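Long-range contacts in Exo-1,3/1,4-beta-glucanase (PDB 3RRX), which probably hydrolyses 1,3- and 1,4-beta-glucosidic linkages at the ends of beta-glucan chains, as a member of glycoside hydrolase family 3: residues L389-V394 / E556-A561; K396-L401 / V548-P553; I484-E489 / V528-R533. The protein carries 1 engineered substitution. All blocks are in the same frame, centred on the assembly; numbering follows the deposited sequence.

Interaction 1 (L389-V394 / E556-A561); sequences LAREAV and EGEGVA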
loop_
_atom_site.group_PDB
_atom_site.type_symbol
_atom_site.label_atom_id
_atom_site.label_comp_id
_atom_site.label_asym_id
_atom_site.label_seq_id
_atom_site.Cartn_x
_atom_site.Cartn_y
_atom_site.Cartn_z
ATOM N N LEU A 389 15.601 -0.135 8.501
ATOM C CA LEU A 389 15.113 -0.955 7.393
ATOM C C LEU A 389 14.520 -0.099 6.271
ATOM O O LEU A 389 14.797 -0.317 5.081
ATOM C CB LEU A 389 14.069 -1.951 7.915
ATOM C CG LEU A 389 13.289 -2.773 6.880
ATOM C CD1 LEU A 389 14.236 -3.648 6.077
ATOM C CD2 LEU A 389 12.232 -3.622 7.587
ATOM N N ALA A 390 13.695 0.876 6.647
ATOM C CA ALA A 390 13.052 1.751 5.668
ATOM C C ALA A 390 14.071 2.599 4.916
ATOM O O ALA A 390 13.938 2.825 3.713
ATOM C CB ALA A 390 12.001 2.647 6.356
ATOM N N ARG A 391 15.084 3.076 5.634
ATOM C CA ARG A 391 16.162 3.849 5.029
ATOM C C ARG A 391 16.898 3.027 3.970
ATOM O O ARG A 391 17.243 3.539 2.901
ATOM C CB ARG A 391 17.119 4.331 6.123
ATOM C CG ARG A 391 18.207 5.274 5.659
ATOM C CD ARG A 391 18.940 5.844 6.872
ATOM N NE ARG A 391 20.200 6.500 6.532
ATOM C CZ ARG A 391 20.967 7.127 7.424
ATOM N NH1 ARG A 391 20.589 7.196 8.695
ATOM N NH2 ARG A 391 22.109 7.687 7.048
ATOM N N GLU A 392 17.130 1.751 4.272
ATOM C CA GLU A 392 17.702 0.820 3.303
ATOM C C GLU A 392 16.791 0.728 2.086
ATOM O O GLU A 392 17.252 0.773 0.940
ATOM C CB GLU A 392 17.877 -0.572 3.925
ATOM C CG GLU A 392 18.351 -1.661 2.944
ATOM C CD GLU A 392 18.251 -3.070 3.534
ATOM O OE1 GLU A 392 18.086 -3.195 4.765
ATOM O OE2 GLU A 392 18.336 -4.058 2.771
ATOM N N ALA A 393 15.488 0.607 2.330
ATOM C CA ALA A 393 14.535 0.513 1.227
ATOM C C ALA A 393 14.557 1.777 0.376
ATOM O O ALA A 393 14.488 1.702 -0.853
ATOM C CB ALA A 393 13.139 0.235 1.739
ATOM N N VAL A 394 14.667 2.940 1.021
ATOM C CA VAL A 394 14.782 4.195 0.279
ATOM C C VAL A 394 15.998 4.159 -0.648
ATOM O O VAL A 394 15.885 4.444 -1.842
ATOM C CB VAL A 394 14.888 5.423 1.228
ATOM C CG1 VAL A 394 15.251 6.689 0.432
ATOM C CG2 VAL A 394 13.598 5.623 2.002
ATOM N N GLU A 556 11.871 8.075 5.825
ATOM C CA GLU A 556 13.328 8.055 5.986
ATOM C C GLU A 556 14.076 8.771 4.860
ATOM O O GLU A 556 14.805 8.147 4.085
ATOM C CB GLU A 556 13.835 6.617 6.137
ATOM C CG GLU A 556 13.209 5.876 7.313
ATOM C CD GLU A 556 13.106 6.756 8.548
ATOM O OE1 GLU A 556 14.144 7.306 8.966
ATOM O OE2 GLU A 556 11.987 6.907 9.092
ATOM N N GLY A 557 13.912 10.088 4.799
ATOM C CA GLY A 557 14.491 10.889 3.729
ATOM C C GLY A 557 16.011 10.906 3.667
ATOM O O GLY A 557 16.579 11.292 2.644
ATOM N N GLU A 558 16.685 10.499 4.743
ATOM C CA GLU A 558 18.149 10.480 4.714
ATOM C C GLU A 558 18.714 9.385 3.797
ATOM O O GLU A 558 19.904 9.384 3.462
ATOM C CB GLU A 558 18.766 10.388 6.122
ATOM C CG GLU A 558 20.285 10.557 6.076
ATOM C CD GLU A 558 20.929 10.817 7.424
ATOM O OE1 GLU A 558 20.202 10.896 8.440
ATOM O OE2 GLU A 558 22.174 10.938 7.454
ATOM N N GLY A 559 17.858 8.462 3.378
ATOM C CA GLY A 559 18.249 7.497 2.364
ATOM C C GLY A 559 18.678 8.171 1.067
ATOM O O GLY A 559 19.497 7.636 0.314
ATOM N N VAL A 560 18.136 9.355 0.800
ATOM C CA VAL A 560 18.529 10.098 -0.396
ATOM C C VAL A 560 19.974 10.612 -0.279
ATOM O O VAL A 560 20.786 10.435 -1.186
ATOM C CB VAL A 560 17.536 11.253 -0.698
ATOM C CG1 VAL A 560 18.040 12.114 -1.858
ATOM C CG2 VAL A 560 16.148 10.682 -1.030
ATOM N N ALA A 561 20.296 11.243 0.848
ATOM C CA ALA A 561 21.668 11.688 1.107
ATOM C C ALA A 561 22.686 10.542 1.048
ATOM O O ALA A 561 23.789 10.722 0.536
ATOM C CB ALA A 561 21.753 12.410 2.479
#

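Interaction 2 (K396-L401 / V548-P553); sequences KSLVLL and VAAWLP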
loop_
_atom_site.group_PDB
_atom_site.type_symbol
_atom_site.label_atom_id
_atom_site.label_comp_id
_atom_site.label_asym_id
_atom_site.label_seq_id
_atom_site.Cartn_x
_atom_site.Cartn_y
_atom_site.Cartn_z
ATOM N N LYS A 396 17.615 1.749 -1.938
ATOM C CA LYS A 396 17.494 0.763 -3.005
ATOM C C LYS A 396 16.402 1.107 -4.023
ATOM O O LYS A 396 16.407 0.595 -5.143
ATOM C CB LYS A 396 17.260 -0.628 -2.406
ATOM C CG LYS A 396 18.465 -1.154 -1.634
ATOM C CD LYS A 396 18.213 -2.544 -1.061
ATOM C CE LYS A 396 19.498 -3.135 -0.477
ATOM N NZ LYS A 396 19.243 -4.460 0.161
ATOM N N SER A 397 15.471 1.974 -3.633
ATOM C CA SER A 397 14.350 2.333 -4.501
ATOM C C SER A 397 14.713 3.396 -5.552
ATOM O O SER A 397 14.039 3.512 -6.580
ATOM C CB SER A 397 13.175 2.851 -3.663
ATOM O OG SER A 397 13.465 4.149 -3.152
ATOM N N LEU A 398 15.754 4.187 -5.290
ATOM C CA LEU A 398 16.063 5.335 -6.146
ATOM C C LEU A 398 16.546 4.863 -7.513
ATOM O O LEU A 398 17.346 3.936 -7.603
ATOM C CB LEU A 398 17.142 6.235 -5.520
ATOM C CG LEU A 398 17.029 6.642 -4.038
ATOM C CD1 LEU A 398 18.199 7.565 -3.648
ATOM C CD2 LEU A 398 15.710 7.340 -3.770
ATOM N N VAL A 399 16.065 5.507 -8.574
ATOM C CA VAL A 399 16.529 5.187 -9.913
ATOM C C VAL A 399 17.195 6.413 -10.535
ATOM O O VAL A 399 16.582 7.481 -10.664
ATOM C CB VAL A 399 15.394 4.662 -10.822
ATOM C CG1 VAL A 399 15.920 4.392 -12.227
ATOM C CG2 VAL A 399 14.779 3.379 -10.238
ATOM N N LEU A 400 18.464 6.259 -10.899
ATOM C CA LEU A 400 19.213 7.335 -11.542
ATOM C C LEU A 400 18.927 7.331 -13.051
ATOM O O LEU A 400 19.356 6.428 -13.764
ATOM C CB LEU A 400 20.715 7.160 -11.258
ATOM C CG LEU A 400 21.699 8.195 -11.815
ATOM C CD1 LEU A 400 21.408 9.571 -11.226
ATOM C CD2 LEU A 400 23.130 7.779 -11.496
ATOM N N LEU A 401 18.189 8.332 -13.527
ATOM C CA LEU A 401 17.815 8.414 -14.938
ATOM C C LEU A 401 18.881 9.134 -15.766
ATOM O O LEU A 401 19.106 8.796 -16.928
ATOM C CB LEU A 401 16.467 9.131 -15.110
ATOM C CG LEU A 401 15.243 8.479 -14.440
ATOM C CD1 LEU A 401 13.989 9.298 -14.726
ATOM C CD2 LEU A 401 15.039 7.030 -14.888
ATOM N N VAL A 548 17.028 12.133 -10.593
ATOM C CA VAL A 548 16.758 10.915 -9.830
ATOM C C VAL A 548 15.260 10.708 -9.625
ATOM O O VAL A 548 14.572 11.597 -9.124
ATOM C CB VAL A 548 17.437 10.969 -8.431
ATOM C CG1 VAL A 548 17.102 9.716 -7.619
ATOM C CG2 VAL A 548 18.951 11.136 -8.576
ATOM N N ALA A 549 14.756 9.540 -10.018
ATOM C CA ALA A 549 13.390 9.169 -9.686
ATOM C C ALA A 549 13.408 8.577 -8.284
ATOM O O ALA A 549 13.932 7.481 -8.077
ATOM C CB ALA A 549 12.838 8.159 -10.689
ATOM N N ALA A 550 12.855 9.313 -7.324
ATOM C CA ALA A 550 12.867 8.883 -5.925
ATOM C C ALA A 550 11.516 8.320 -5.477
ATOM O O ALA A 550 11.379 7.840 -4.348
ATOM C CB ALA A 550 13.309 10.055 -5.001
ATOM N N TRP A 551 10.515 8.407 -6.349
ATOM C CA TRP A 551 9.191 7.843 -6.062
ATOM C C TRP A 551 8.594 8.514 -4.819
ATOM O O TRP A 551 8.649 9.737 -4.706
ATOM C CB TRP A 551 9.264 6.310 -5.939
ATOM C CG TRP A 551 10.105 5.697 -7.059
ATOM C CD1 TRP A 551 11.319 5.080 -6.929
ATOM C CD2 TRP A 551 9.797 5.683 -8.466
ATOM N NE1 TRP A 551 11.767 4.655 -8.164
ATOM C CE2 TRP A 551 10.857 5.023 -9.122
ATOM C CE3 TRP A 551 8.725 6.163 -9.231
ATOM C CZ2 TRP A 551 10.887 4.845 -10.513
ATOM C CZ3 TRP A 551 8.748 5.973 -10.619
ATOM C CH2 TRP A 551 9.819 5.312 -11.241
ATOM N N LEU A 552 8.014 7.737 -3.910
ATOM C CA LEU A 552 7.467 8.286 -2.669
ATOM C C LEU A 552 8.137 7.583 -1.497
ATOM O O LEU A 552 7.575 6.649 -0.927
ATOM C CB LEU A 552 5.944 8.086 -2.610
ATOM C CG LEU A 552 5.186 8.775 -3.749
ATOM C CD1 LEU A 552 3.731 8.311 -3.836
ATOM C CD2 LEU A 552 5.285 10.312 -3.643
ATOM N N PRO A 553 9.352 8.029 -1.137
ATOM C CA PRO A 553 10.235 7.274 -0.237
ATOM C C PRO A 553 9.751 7.054 1.200
ATOM O O PRO A 553 10.281 6.157 1.857
ATOM C CB PRO A 553 11.534 8.093 -0.242
ATOM C CG PRO A 553 11.166 9.432 -0.773
ATOM C CD PRO A 553 10.018 9.222 -1.700
HETATM O O HOH W 1 11.031 5.445 -2.930
#

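Interaction 3 (I484-E489 / V528-R533); sequences IVVIGE and VFLSGR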
loop_
_atom_site.group_PDB
_atom_site.type_symbol
_atom_site.label_atom_id
_atom_site.label_comp_id
_atom_site.label_asym_id
_atom_site.label_seq_id
_atom_site.Cartn_x
_atom_site.Cartn_y
_atom_site.Cartn_z
ATOM N N ILE A 484 20.675 20.991 -5.308
ATOM C CA ILE A 484 19.830 19.801 -5.321
ATOM C C ILE A 484 18.408 20.300 -5.249
ATOM O O ILE A 484 18.017 20.951 -4.275
ATOM C CB ILE A 484 20.122 18.877 -4.134
ATOM C CG1 ILE A 484 21.561 18.360 -4.213
ATOM C CG2 ILE A 484 19.122 17.702 -4.089
ATOM C CD1 ILE A 484 21.993 17.554 -2.995
ATOM N N VAL A 485 17.636 20.019 -6.287
ATOM C CA VAL A 485 16.295 20.567 -6.390
ATOM C C VAL A 485 15.271 19.448 -6.233
ATOM O O VAL A 485 15.220 18.521 -7.047
ATOM C CB VAL A 485 16.106 21.298 -7.721
ATOM C CG1 VAL A 485 14.717 21.903 -7.809
ATOM C CG2 VAL A 485 17.191 22.392 -7.890
ATOM N N VAL A 486 14.477 19.522 -5.168
ATOM C CA VAL A 486 13.517 18.456 -4.857
ATOM C C VAL A 486 12.107 18.893 -5.251
ATOM O O VAL A 486 11.538 19.817 -4.657
ATOM C CB VAL A 486 13.516 18.080 -3.363
ATOM C CG1 VAL A 486 12.703 16.792 -3.155
ATOM C CG2 VAL A 486 14.948 17.900 -2.830
ATOM N N ILE A 487 11.556 18.230 -6.261
ATOM C CA ILE A 487 10.292 18.642 -6.853
ATOM C C ILE A 487 9.458 17.394 -7.066
ATOM O O ILE A 487 9.983 16.290 -6.991
ATOM C CB ILE A 487 10.531 19.315 -8.232
ATOM C CG1 ILE A 487 11.213 18.334 -9.187
ATOM C CG2 ILE A 487 11.370 20.566 -8.064
ATOM C CD1 ILE A 487 11.257 18.783 -10.663
ATOM N N GLY A 488 8.168 17.554 -7.343
ATOM C CA GLY A 488 7.340 16.385 -7.620
ATOM C C GLY A 488 5.844 16.613 -7.541
ATOM O O GLY A 488 5.372 17.751 -7.433
ATOM N N GLU A 489 5.092 15.519 -7.610
ATOM C CA GLU A 489 3.641 15.574 -7.486
ATOM C C GLU A 489 3.258 15.916 -6.054
ATOM O O GLU A 489 3.997 15.603 -5.120
ATOM C CB GLU A 489 3.024 14.217 -7.819
ATOM C CG GLU A 489 3.272 13.718 -9.228
ATOM C CD GLU A 489 2.458 12.467 -9.535
ATOM O OE1 GLU A 489 2.763 11.387 -8.974
ATOM O OE2 GLU A 489 1.507 12.571 -10.337
ATOM N N VAL A 528 15.858 15.860 -7.786
ATOM C CA VAL A 528 15.261 14.710 -7.107
ATOM C C VAL A 528 13.748 14.786 -7.294
ATOM O O VAL A 528 13.100 15.710 -6.801
ATOM C CB VAL A 528 15.594 14.682 -5.598
ATOM C CG1 VAL A 528 14.907 13.475 -4.918
ATOM C CG2 VAL A 528 17.101 14.628 -5.381
ATOM N N PHE A 529 13.196 13.808 -8.004
ATOM C CA PHE A 529 11.812 13.850 -8.451
ATOM C C PHE A 529 10.943 12.910 -7.602
ATOM O O PHE A 529 11.139 11.689 -7.607
ATOM C CB PHE A 529 11.777 13.437 -9.932
ATOM C CG PHE A 529 10.439 13.596 -10.595
ATOM C CD1 PHE A 529 9.867 14.854 -10.746
ATOM C CD2 PHE A 529 9.769 12.490 -11.098
ATOM C CE1 PHE A 529 8.647 15.006 -11.374
ATOM C CE2 PHE A 529 8.540 12.633 -11.739
ATOM C CZ PHE A 529 7.975 13.893 -11.872
ATOM N N LEU A 530 9.994 13.489 -6.870
ATOM C CA LEU A 530 9.038 12.725 -6.063
ATOM C C LEU A 530 7.751 12.513 -6.843
ATOM O O LEU A 530 7.121 13.475 -7.283
ATOM C CB LEU A 530 8.724 13.483 -4.769
ATOM C CG LEU A 530 9.929 13.815 -3.890
ATOM C CD1 LEU A 530 9.525 14.728 -2.713
ATOM C CD2 LEU A 530 10.568 12.529 -3.388
ATOM N N SER A 531 7.354 11.255 -7.027
ATOM C CA SER A 531 6.161 10.970 -7.801
ATOM C C SER A 531 5.667 9.552 -7.546
ATOM O O SER A 531 6.416 8.689 -7.084
ATOM C CB SER A 531 6.436 11.136 -9.306
ATOM O OG SER A 531 7.241 10.057 -9.773
ATOM N N GLY A 532 4.400 9.315 -7.865
ATOM C CA GLY A 532 3.836 7.986 -7.716
ATOM C C GLY A 532 3.879 7.186 -8.999
ATOM O O GLY A 532 3.265 6.118 -9.090
ATOM N N ARG A 533 4.598 7.691 -9.998
ATOM C CA ARG A 533 4.557 7.093 -11.336
ATOM C C ARG A 533 5.522 7.838 -12.252
ATOM O O ARG A 533 5.861 8.992 -11.993
ATOM C CB ARG A 533 3.142 7.226 -11.903
ATOM C CG ARG A 533 2.623 8.666 -11.792
ATOM C CD ARG A 533 1.166 8.849 -12.248
ATOM N NE ARG A 533 0.583 10.022 -11.589
ATOM C CZ ARG A 533 -0.721 10.222 -11.416
ATOM N NH1 ARG A 533 -1.604 9.331 -11.856
ATOM N NH2 ARG A 533 -1.143 11.308 -10.780
#

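Interaction 1 (L389-V394 / E556-A561)
The guanidinium of Arg391 overlaps the carboxylate end of Glu558, the two flat groups stacked with their planes 24° apart. The contact is offset: Glu558 CG rides over the rim of the guanidinium face, 3.5 Å from Arg391 NH2. Glu558 OE2 approaches Arg391 NH2 to 3.3 Å but lies well out of the guanidinium plane, and no N-H points at it, so this salt bridge is an attraction of charges without a hydrogen bond. The directed bonds lead outside the pair. Arg391 NE forms a salt bridge with Asp562, further along helix 558-564, and Glu558 OE2 is hydrogen-bonded to Gln460 of helix 453-463. With CG swung opposite the backbone N (chi1 -174°) and the chain extended to NE, Arg391 passes alongside Gly559, its CG 3.9 Å from Gly559 N.

Arg391 and Gly559 have the closest CA atoms of the two segments, 5.0 Å apart. Val394 lays its CG1 branch against Gly559 CA at 3.7 Å. A beta carbon on Gly559 would collide with that methyl, which is the geometric case for glycine at this point. The other branch, CG2, faces the carbonyl of Glu556, 3.5 Å from its O. Glu556 in turn drapes its aliphatic part over helix 384-397, with CG 3.6 Å from Ala390 CB. Its chain then bends at chi2 (-42°), and the carboxylate is paired with Arg387, one turn earlier in that helix.

Leu389 and Glu392, which point away from 556-561, touch helix 136-151 of the barrel domain. Gly559 thus lets helix 384-397 pack closely on helix 558-564 and the loop before it, within the alpha/beta domain characteristic of the family.

Interaction 2 (K396-L401 / V548-P553)
Strands 399-401 and 548-551 run antiparallel, their axes at 147° and 4.8 Å apart at closest approach. Val399 and Ala549 form a hydrogen-bonded pair: Val399 N donates to Ala549 O at 2.9 Å in an almost straight bond, and Ala549 N returns one to Val399 O at 2.8 Å, in the carbonyl plane. Leu400 and Val548 follow as a non-hydrogen-bonded pair.

The side chains divide between the two faces of the sheet. On the face bearing Leu400 and Val548, Leu400 CD1 meets Val548 CG2 at 3.9 Å, while the other branch, Val548 CG1, lies against Leu398 CB. Leu398 also reaches across to the second segment, with CD2 3.8 Å from Ala550 CB. On the face bearing Val399 and Ala549 lies Trp551; its CG is anti to the carbonyl carbon (chi1 -45°), which swings the indole back over Ala549. Ala549 CB meets one face of this ring, offset toward the rim. The indole edge is turned to the first segment, with both Ser397 O and Val399 CG2 close to its plane. NE1 of Trp551 donates to Ser397 O at 3.0 Å, but the angle at hydrogen is only 122°, so the bond is weak.

Beyond the paired strands a water donates to both Ser397 OG and Ala550 O, 2.8 Å from Ser397 OG. It spans a gap that the two residues do not bridge directly; Ser397 OG is also bonded to Val394 O in the preceding helical turn. Ile128 and Ala132 of helix 127-133, together with Trp584, add further packing around Trp551.

Strand 399-403 is the outermost, antiparallel member of an otherwise parallel six-stranded sheet, an arrangement characteristic of the alpha/beta sandwich domain of family 3 glycoside hydrolases.

Interaction 3 (I484-E489 / V528-R533)
Glu489 sets CG opposite its carbonyl carbon (chi1 -61°), and Arg533 places CG between its backbone N and carbonyl carbon (chi1 50°); these torsions bring the two ends together, the side chains crossing at about a right angle. Arg533 grips side-on: NE and NH2 each donate to Glu489 OE2 at 3.0 Å, from the syn side and about 20° out of the carboxylate plane, while OE2 lies in the guanidinium plane. Arg533 NH2 is also hydrogen-bonded to Gly497 O, and NH1 to Asp169 O. Glu489 OE1 accepts Gly532 N at 2.9 Å almost in line and is also bonded to Tyr492. An alanine in place of Glu489 would remove both acceptors, so Arg533 would probably lose its carboxylate mate and the Gly532 N-H its side-chain anchor.

Behind this grip the strands pair in parallel, Leu530 N bonded to Ile487 O. Gly488 CA lies 2.9 Å from Leu530 O, where a beta carbon would clash. Val486 CG1 touches Leu530 CD1 on one face; on the other, Ile487 CG1 meets Phe529 CD1.

In this beta-alpha-beta unit, helix 510-520 packs on Val485 and Ile487, helix 453-463 covers Val486 and Leu530, and strands 415-419 and 546-551 flank the pair.

Interactions 2 and 3 belong to one sheet, their centres 9 Å apart, and strand 546-551 joins them: Val548 O lies 2.8 Å from Phe529 N, and Ala550 N lies 2.9 Å from Phe529 O. Interaction 1 joins helix 384-397 to helix 558-564 beside the sheet, its centre 11 Å from that of interaction 2, and Val394 CG2 rests 3.4 Å from Pro553 O. Helix 384-397 serves both. Along the chain, interaction 3 is nested inside interaction 2, itself nested inside interaction 1. The calcium ion bound by Glu180, Leu593 and Asn594 is about 9 Å from the side chain of Arg533 and about 10 Å from that of Trp551, whereas interaction 1 lies away from the known metal sites.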